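Local coordinates for protein CSP3 (Bacillus subtilis, PDB 5FIG) that stores copper in the bacterial cytosol, probably binding many Cu(I) ions through cysteines in a four-helix bundle and so protecting the cell against copper toxicity, at residues E44-C49 with L69-C74; M63-A68 with C103-A108. One frame throughout, in Å; residues are numbered along the deposited sequence.

Read from the N terminus, the four-helix bundle runs through helix 6-27 and then helix 36-57, where residues 44-49 open contact 1. The chain turns, and helix 63-81 comes back nearly antiparallel. Its first turns, residues 63-68, open contact 2, and the next residues, 69-74, close the loop of contact 1. Helix 89-107 then returns, and residues 103-108 close contact 2 at the C terminus. The two loops therefore cross rather than nest. Helix 63-81 is common to both and is tied to helix 36-57 on one flank and to helix 89-107 on another. The contacts adjoin inside the bundle, where Cys70 SG packs against Cys103 SG.

Contact 1: E44-C49 with L69-C74; sequences ECADIC and LCADIC
Ile48 and Cys45 each swing their leading atom away from the backbone nitrogen, and both reach helix 63-81 in doing so. In Ile48, CG1 is anti to N (chi1 -168°) and lies over Cys70, while the next bond (chi2 69°) carries the CD1 methyl to Leu69 CD2 at 3.6 Å. The other branch, CG2, meets Ile73 CG2 at 3.9 Å, so the two branches reach successive turns of the opposing helix. Ile73 answers with its own CG2, which settles 3.7 Å from Cys45 CA against the backbone.

Beside this apolar seam lies a row of thiols. Cys45 SG stands 3.5 Å from Cys74 SG, and Cys49 SG is 3.8 Å from both Cys70 SG and Cys74 SG. Such spacings are van der Waals contacts, far longer than a disulfide bond; the disulfide between these two helices is Cys38-Cys81. Cys15 and Cys19 of helix 6-27 touch Cys45, and Cys99 of helix 89-107 lies against Cys74. Phe62 and Leu51 of the second subunit cover Ile73 and Ile48.

Each segment carries its cysteines as a Cys-X-X-X-Cys pair, one helical turn apart. A buried cluster of soft sulfur ligands is consistent with the empty state of a Cu(I) store, bordered by hydrocarbon on the side that meets the second subunit.

Contact 2: M63-A68 with C103-A108; sequences MKEICA and CRSMAA
Met63 and Met106 provide an apolar part of this contact, which joins the N-terminal turns of helix 63-81 to the C-terminal end of helix 89-107 at one end of the four-helix bundle. Their bent side chains cross at about a right angle, and the CE methyls meet at 3.5 Å. Met106 CB rests 3.9 Å from Cys67 SG. Further along, alanine lets the helices come close: Ala107 CB touches Ala68 CB at 3.9 Å. The axes of segments 63-68 and 103-107 approach to 7.8 Å. They run at 153° to each other.

Side chain against backbone is the second kind of contact. Ala107 CB sits 3.5 Å from Lys64 O, a carbonyl already engaged by Ala68 N within its own helix. Cys103 CB packs on Cys67 O at 3.3 Å, and the Cys103 side chain also packs on Cys8 and Cys12 of helix 6-27.

Charge supplies the third kind. With CG anti to its carbonyl carbon (chi1 -70°) and an extended chain beyond, Lys64 runs alongside the last residues of the protein and ends in a salt bridge from NZ to Ala108 OXT at 2.7 Å. Arg104 is directed differently: its guanidinium passes close to Ala68 O at a poor angle for bonding and is held by salt bridges to Asp72 and Glu75 of helix 63-81.

The terminal carboxylate follows closely on helix 89-107, whose C-terminal carbonyls would be expected to disfavour a negative charge. The Lys64 ammonium probably offsets that cost and helps to hold the C terminus at the exposed margin. The surroundings are rich in sulfur: Met63 and Cys67 pack on Met56 of helix 36-57, and Met106 on Cys8, consistent with a protein that stores Cu(I).

Contact 1: E44-C49 with L69-C74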
loop_
_atom_site.group_PDB
_atom_site.type_symbol
_atom_site.label_atom_id
_atom_site.label_comp_id
_atom_site.label_asym_id
_atom_site.label_seq_id
_atom_site.Cartn_x
_atom_site.Cartn_y
_atom_site.Cartn_z
ATOM N N GLU B 44 10.541 -0.829 3.534
ATOM C CA GLU B 44 10.086 -2.077 2.947
ATOM C C GLU B 44 9.324 -2.938 3.947
ATOM O O GLU B 44 8.291 -3.578 3.627
ATOM C CB GLU B 44 11.340 -2.844 2.373
ATOM C CG GLU B 44 11.853 -2.160 1.140
ATOM C CD GLU B 44 12.776 -3.092 0.381
ATOM O OE1 GLU B 44 12.566 -4.314 0.434
ATOM O OE2 GLU B 44 13.757 -2.597 -0.216
ATOM N N CYS B 45 9.840 -2.966 5.188
ATOM C CA CYS B 45 9.278 -3.848 6.219
ATOM C C CYS B 45 7.923 -3.319 6.709
ATOM O O CYS B 45 6.944 -4.069 6.745
ATOM C CB CYS B 45 10.256 -3.948 7.355
ATOM S SG CYS B 45 9.733 -5.135 8.601
ATOM N N ALA B 46 7.841 -2.020 6.915
ATOM C CA ALA B 46 6.528 -1.404 7.274
ATOM C C ALA B 46 5.471 -1.662 6.201
ATOM O O ALA B 46 4.301 -2.007 6.487
ATOM C CB ALA B 46 6.664 0.072 7.468
ATOM N N ASP B 47 5.879 -1.545 4.942
ATOM C CA ASP B 47 4.949 -1.780 3.835
ATOM C C ASP B 47 4.460 -3.225 3.752
ATOM O O ASP B 47 3.261 -3.499 3.533
ATOM C CB ASP B 47 5.555 -1.321 2.484
ATOM C CG ASP B 47 5.767 0.204 2.385
ATOM O OD1 ASP B 47 5.327 1.013 3.252
ATOM O OD2 ASP B 47 6.327 0.629 1.349
ATOM N N ILE B 48 5.373 -4.187 3.869
ATOM C CA ILE B 48 4.968 -5.584 3.780
ATOM C C ILE B 48 4.146 -6.003 4.986
ATOM O O ILE B 48 3.299 -6.887 4.870
ATOM C CB ILE B 48 6.168 -6.560 3.539
ATOM C CG1 ILE B 48 5.748 -7.978 3.149
ATOM C CG2 ILE B 48 7.061 -6.722 4.751
ATOM C CD1 ILE B 48 5.120 -8.085 1.778
ATOM N N CYS B 49 4.460 -5.439 6.150
ATOM C CA CYS B 49 3.677 -5.761 7.329
ATOM C C CYS B 49 2.215 -5.317 7.145
ATOM O O CYS B 49 1.302 -6.088 7.485
ATOM C CB CYS B 49 4.232 -5.090 8.614
ATOM S SG CYS B 49 5.696 -5.919 9.277
ATOM N N LEU B 69 6.845 -14.106 3.087
ATOM C CA LEU B 69 7.628 -12.960 2.580
ATOM C C LEU B 69 7.858 -11.916 3.655
ATOM O O LEU B 69 8.970 -11.397 3.816
ATOM C CB LEU B 69 6.933 -12.298 1.343
ATOM C CG LEU B 69 7.552 -11.019 0.822
ATOM C CD1 LEU B 69 8.983 -11.264 0.359
ATOM C CD2 LEU B 69 6.700 -10.505 -0.334
ATOM N N CYS B 70 6.811 -11.625 4.416
ATOM C CA CYS B 70 6.899 -10.700 5.492
ATOM C C CYS B 70 7.978 -11.149 6.486
ATOM O O CYS B 70 8.753 -10.306 6.969
ATOM C CB CYS B 70 5.528 -10.497 6.146
ATOM S SG CYS B 70 5.471 -9.203 7.412
ATOM N N ALA B 71 8.029 -12.433 6.779
ATOM C CA ALA B 71 9.029 -12.932 7.747
ATOM C C ALA B 71 10.439 -12.691 7.237
ATOM O O ALA B 71 11.310 -12.273 7.984
ATOM C CB ALA B 71 8.815 -14.402 8.057
ATOM N N ASP B 72 10.642 -12.951 5.948
ATOM C CA ASP B 72 11.961 -12.744 5.332
ATOM C C ASP B 72 12.411 -11.296 5.399
ATOM O O ASP B 72 13.561 -11.014 5.741
ATOM C CB ASP B 72 11.974 -13.227 3.893
ATOM C CG ASP B 72 11.874 -14.744 3.765
ATOM O OD1 ASP B 72 12.158 -15.499 4.709
ATOM O OD2 ASP B 72 11.544 -15.220 2.663
ATOM N N ILE B 73 11.499 -10.372 5.061
ATOM C CA ILE B 73 11.811 -8.949 5.069
ATOM C C ILE B 73 12.018 -8.465 6.521
ATOM O O ILE B 73 12.996 -7.743 6.803
ATOM C CB ILE B 73 10.733 -8.124 4.381
ATOM C CG1 ILE B 73 10.742 -8.581 2.912
ATOM C CG2 ILE B 73 10.982 -6.639 4.557
ATOM C CD1 ILE B 73 9.699 -7.947 2.067
ATOM N N CYS B 74 11.159 -8.911 7.417
ATOM C CA CYS B 74 11.322 -8.582 8.843
ATOM C C CYS B 74 12.664 -9.083 9.375
ATOM O O CYS B 74 13.338 -8.332 10.095
ATOM C CB CYS B 74 10.208 -9.205 9.722
ATOM S SG CYS B 74 8.642 -8.359 9.589
#

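Contact 2: M63-A68 with C103-A108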
loop_
_atom_site.group_PDB
_atom_site.type_symbol
_atom_site.label_atom_id
_atom_site.label_comp_id
_atom_site.label_asym_id
_atom_site.label_seq_id
_atom_site.Cartn_x
_atom_site.Cartn_y
_atom_site.Cartn_z
ATOM N N MET B 63 -2.375 -15.659 1.574
ATOM C CA MET B 63 -1.990 -15.166 2.904
ATOM C C MET B 63 -0.719 -15.836 3.442
ATOM O O MET B 63 0.171 -15.175 3.970
ATOM C CB MET B 63 -3.153 -15.366 3.890
ATOM C CG MET B 63 -2.787 -14.831 5.250
ATOM S SD MET B 63 -2.167 -16.186 6.246
ATOM C CE MET B 63 -3.686 -17.150 6.601
ATOM N N LYS B 64 -0.628 -17.146 3.321
ATOM C CA LYS B 64 0.552 -17.890 3.863
ATOM C C LYS B 64 1.855 -17.476 3.173
ATOM O O LYS B 64 2.844 -17.197 3.808
ATOM C CB LYS B 64 0.350 -19.393 3.839
ATOM C CG LYS B 64 -0.693 -19.888 4.846
ATOM C CD LYS B 64 -0.736 -21.414 4.970
ATOM C CE LYS B 64 -1.692 -21.889 6.121
ATOM N NZ LYS B 64 -1.583 -23.357 6.425
ATOM N N GLU B 65 1.794 -17.339 1.856
ATOM C CA GLU B 65 2.950 -16.887 1.085
ATOM C C GLU B 65 3.345 -15.455 1.388
ATOM O O GLU B 65 4.524 -15.140 1.499
ATOM C CB GLU B 65 2.671 -17.179 -0.409
ATOM C CG GLU B 65 2.515 -18.704 -0.668
ATOM C CD GLU B 65 1.080 -19.270 -0.532
ATOM O OE1 GLU B 65 0.145 -18.629 0.027
ATOM O OE2 GLU B 65 0.889 -20.434 -1.016
ATOM N N ILE B 66 2.361 -14.570 1.534
ATOM C CA ILE B 66 2.582 -13.203 1.958
ATOM C C ILE B 66 3.232 -13.140 3.371
ATOM O O ILE B 66 4.232 -12.432 3.595
ATOM C CB ILE B 66 1.314 -12.334 1.857
ATOM C CG1 ILE B 66 0.949 -12.167 0.382
ATOM C CG2 ILE B 66 1.519 -10.962 2.578
ATOM C CD1 ILE B 66 -0.442 -11.615 0.153
ATOM N N CYS B 67 2.683 -13.920 4.296
ATOM C CA CYS B 67 3.299 -14.022 5.637
ATOM C C CYS B 67 4.754 -14.544 5.576
ATOM O O CYS B 67 5.633 -14.027 6.284
ATOM C CB CYS B 67 2.471 -14.896 6.567
ATOM S SG CYS B 67 1.036 -14.066 7.167
ATOM N N ALA B 68 5.028 -15.532 4.728
ATOM C CA ALA B 68 6.400 -16.021 4.581
ATOM C C ALA B 68 7.328 -14.884 4.064
ATOM O O ALA B 68 8.458 -14.729 4.540
ATOM C CB ALA B 68 6.457 -17.229 3.678
ATOM N N CYS B 103 5.003 -14.623 11.877
ATOM C CA CYS B 103 4.694 -14.838 10.431
ATOM C C CYS B 103 5.108 -16.234 9.973
ATOM O O CYS B 103 4.397 -16.835 9.160
ATOM C CB CYS B 103 5.352 -13.749 9.588
ATOM S SG CYS B 103 4.425 -12.193 9.658
ATOM N N ARG B 104 6.233 -16.740 10.470
ATOM C CA ARG B 104 6.673 -18.126 10.107
ATOM C C ARG B 104 5.642 -19.152 10.574
ATOM O O ARG B 104 5.338 -20.113 9.870
ATOM C CB ARG B 104 8.099 -18.429 10.641
ATOM C CG ARG B 104 9.174 -17.667 9.863
ATOM C CD ARG B 104 10.636 -18.047 9.568
ATOM N NE ARG B 104 10.477 -17.750 8.181
ATOM C CZ ARG B 104 11.116 -16.903 7.379
ATOM N NH1 ARG B 104 12.224 -16.249 7.709
ATOM N NH2 ARG B 104 10.602 -16.765 6.162
ATOM N N SER B 105 5.066 -18.934 11.766
ATOM C CA SER B 105 3.988 -19.798 12.261
ATOM C C SER B 105 2.752 -19.737 11.388
ATOM O O SER B 105 2.178 -20.753 11.075
ATOM C CB SER B 105 3.609 -19.377 13.681
ATOM O OG SER B 105 4.769 -19.490 14.482
ATOM N N MET B 106 2.355 -18.526 10.998
ATOM C CA MET B 106 1.189 -18.335 10.116
ATOM C C MET B 106 1.395 -18.941 8.743
ATOM O O MET B 106 0.467 -19.534 8.145
ATOM C CB MET B 106 0.899 -16.890 9.865
ATOM C CG MET B 106 0.133 -16.167 10.874
ATOM S SD MET B 106 -1.471 -16.816 11.362
ATOM C CE MET B 106 -2.334 -17.138 9.874
ATOM N N ALA B 107 2.637 -18.845 8.265
ATOM C CA ALA B 107 3.006 -19.341 6.941
ATOM C C ALA B 107 3.036 -20.860 6.817
ATOM O O ALA B 107 2.953 -21.418 5.725
ATOM C CB ALA B 107 4.368 -18.756 6.541
ATOM N N ALA B 108 3.207 -21.570 7.947
ATOM C CA ALA B 108 3.234 -23.013 7.968
ATOM C C ALA B 108 1.903 -23.597 7.482
ATOM O O ALA B 108 1.862 -24.591 6.767
ATOM C CB ALA B 108 3.541 -23.496 9.384
ATOM O OXT ALA B 108 0.805 -23.087 7.681
#